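Local coordinates for protein CLPV1 (Pseudomonas aeruginosa, PDB 4UQW), which is a AAA+ ATPase of type VI secretion, crystallised as its N domain, that probably disassembles the contracted TssB-TssC sheath, at residues Ile123-Ser128 with Leu143-Leu148. Numbering follows the deposited sequence.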
loop_
_atom_site.group_PDB
_atom_site.type_symbol
_atom_site.label_atom_id
_atom_site.label_comp_id
_atom_site.label_asym_id
_atom_site.label_seq_id
_atom_site.Cartn_x
_atom_site.Cartn_y
_atom_site.Cartn_z
ATOM N N ILE A 123 -7.016 -0.024 4.077
ATOM C CA ILE A 123 -6.600 -1.350 4.548
ATOM C C ILE A 123 -7.001 -1.609 6.001
ATOM O O ILE A 123 -7.516 -2.669 6.336
ATOM C CB ILE A 123 -5.050 -1.484 4.326
ATOM C CG1 ILE A 123 -4.729 -1.655 2.833
ATOM C CG2 ILE A 123 -4.443 -2.674 5.144
ATOM C CD1 ILE A 123 -3.206 -1.434 2.475
ATOM N N LEU A 124 -6.749 -0.639 6.873
ATOM C CA LEU A 124 -7.068 -0.863 8.283
ATOM C C LEU A 124 -8.548 -1.031 8.534
ATOM O O LEU A 124 -8.956 -1.717 9.487
ATOM C CB LEU A 124 -6.537 0.292 9.170
ATOM C CG LEU A 124 -5.005 0.402 9.214
ATOM C CD1 LEU A 124 -4.574 1.714 9.896
ATOM C CD2 LEU A 124 -4.390 -0.843 9.881
ATOM N N LYS A 125 -9.369 -0.427 7.685
ATOM C CA LYS A 125 -10.819 -0.530 7.827
ATOM C C LYS A 125 -11.451 -1.750 7.203
ATOM O O LYS A 125 -12.668 -1.914 7.302
ATOM C CB LYS A 125 -11.465 0.705 7.238
ATOM C CG LYS A 125 -11.173 1.981 7.984
ATOM C CD LYS A 125 -11.806 2.011 9.381
ATOM C CE LYS A 125 -13.347 2.140 9.333
ATOM N NZ LYS A 125 -13.877 2.244 10.753
ATOM N N THR A 126 -10.658 -2.620 6.594
ATOM C CA THR A 126 -11.187 -3.814 5.929
ATOM C C THR A 126 -10.537 -5.020 6.611
ATOM O O THR A 126 -9.360 -5.178 6.428
ATOM C CB THR A 126 -10.825 -3.794 4.452
ATOM O OG1 THR A 126 -11.265 -2.543 3.864
ATOM C CG2 THR A 126 -11.444 -5.013 3.695
ATOM N N PRO A 127 -11.285 -5.848 7.334
ATOM C CA PRO A 127 -10.592 -6.862 8.144
ATOM C C PRO A 127 -9.652 -7.802 7.391
ATOM O O PRO A 127 -8.547 -8.099 7.897
ATOM C CB PRO A 127 -11.754 -7.631 8.747
ATOM C CG PRO A 127 -12.803 -6.538 8.930
ATOM C CD PRO A 127 -12.694 -5.665 7.712
ATOM N N SER A 128 -10.043 -8.243 6.202
ATOM C CA SER A 128 -9.143 -9.145 5.443
ATOM C C SER A 128 -7.841 -8.462 5.022
ATOM O O SER A 128 -6.747 -9.099 5.027
ATOM C CB SER A 128 -9.856 -9.678 4.213
ATOM O OG SER A 128 -10.249 -8.593 3.397
ATOM N N LEU A 143 -0.596 0.466 14.363
ATOM C CA LEU A 143 -1.393 1.521 13.735
ATOM C C LEU A 143 -2.755 1.619 14.363
ATOM O O LEU A 143 -3.397 0.617 14.654
ATOM C CB LEU A 143 -1.564 1.279 12.247
ATOM C CG LEU A 143 -0.280 1.247 11.436
ATOM C CD1 LEU A 143 -0.641 0.851 10.036
ATOM C CD2 LEU A 143 0.373 2.607 11.487
ATOM N N LYS A 144 -3.226 2.838 14.518
ATOM C CA LYS A 144 -4.532 3.042 15.147
ATOM C C LYS A 144 -5.363 3.838 14.189
ATOM O O LYS A 144 -5.128 5.039 14.040
ATOM C CB LYS A 144 -4.409 3.804 16.495
ATOM C CG LYS A 144 -3.609 3.065 17.606
ATOM C CD LYS A 144 -4.117 1.650 17.789
ATOM C CE LYS A 144 -3.124 0.764 18.564
ATOM N NZ LYS A 144 -3.235 -0.684 18.175
ATOM N N VAL A 145 -6.312 3.193 13.509
ATOM C CA VAL A 145 -7.004 3.908 12.431
ATOM C C VAL A 145 -7.810 5.109 12.944
ATOM O O VAL A 145 -8.013 6.066 12.193
ATOM C CB VAL A 145 -7.888 2.917 11.602
ATOM C CG1 VAL A 145 -9.117 2.444 12.389
ATOM C CG2 VAL A 145 -8.347 3.568 10.257
ATOM N N GLU A 146 -8.290 5.085 14.189
ATOM C CA GLU A 146 -9.024 6.222 14.708
ATOM C C GLU A 146 -8.143 7.462 14.796
ATOM O O GLU A 146 -8.590 8.591 14.520
ATOM C CB GLU A 146 -9.592 5.896 16.112
ATOM C CG GLU A 146 -10.500 4.672 16.197
ATOM C CD GLU A 146 -11.640 4.689 15.190
ATOM O OE1 GLU A 146 -12.165 5.790 14.897
ATOM O OE2 GLU A 146 -12.014 3.595 14.696
ATOM N N ALA A 147 -6.869 7.257 15.131
ATOM C CA ALA A 147 -5.916 8.356 15.227
ATOM C C ALA A 147 -5.563 8.838 13.836
ATOM O O ALA A 147 -5.464 10.034 13.552
ATOM C CB ALA A 147 -4.662 7.909 15.981
ATOM N N LEU A 148 -5.359 7.891 12.928
ATOM C CA LEU A 148 -4.964 8.241 11.595
ATOM C C LEU A 148 -6.062 9.008 10.832
ATOM O O LEU A 148 -5.750 9.882 10.038
ATOM C CB LEU A 148 -4.563 6.946 10.853
ATOM C CG LEU A 148 -3.887 7.059 9.512
ATOM C CD1 LEU A 148 -2.678 7.983 9.590
ATOM C CD2 LEU A 148 -3.474 5.629 9.076
#
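With its CG turned anti to the carbonyl carbon (chi1 -66°) and chi2 extended, Leu124 sends CD1 from the last turn of helix 116-124 toward Leu143 and Val145, and CD2 toward Leu143 alone. Its CD1 comes nearest the other segment at Leu143 CB (3.8 Å), while its CD2 lies 4.1 Å from Leu143 CD1; the two leucine side chains lie roughly perpendicular. Val145 meets the same leucine closer to the backbone: Leu124 CB and Val145 CB are 3.8 Å apart, and the two side chains run antiparallel alongside each other. That close approach agrees with the nearest CA pair, Leu124 CA to Val145 CA being 6.3 Å. Leu148, from the first turn of helix 145-150, adds at most a marginal touch: in one of its two conformers CD2 lies 4.1 Å from Leu124 CD1, a tentative contact.

On the solvent-exposed side, Lys125 uses carbon rather than charge. Its chain bends at chi2 and chi3 (-67° and -70°), which lays CD across the methyls of Val145, 3.9 Å from CG2. Lys125 NZ stays 4.6 Å from Glu146 OE2, longer than a salt bridge, and lattice contacts at both residues leave that spacing uncertain in solution.

Leu143 also rests on Val120, and Leu124 reaches Leu133 of helix 127-136; the contact therefore ties the end of helix 116-124 to the start of helix 145-150 within a largely apolar patch of this mainly helical Clp-type N domain. No hydrogen bond crosses between the segments. Cohesion thus rests on van der Waals contact and burial of the leucines, with the lysine–glutamate pair probably contributing at most a modest electrostatic attraction.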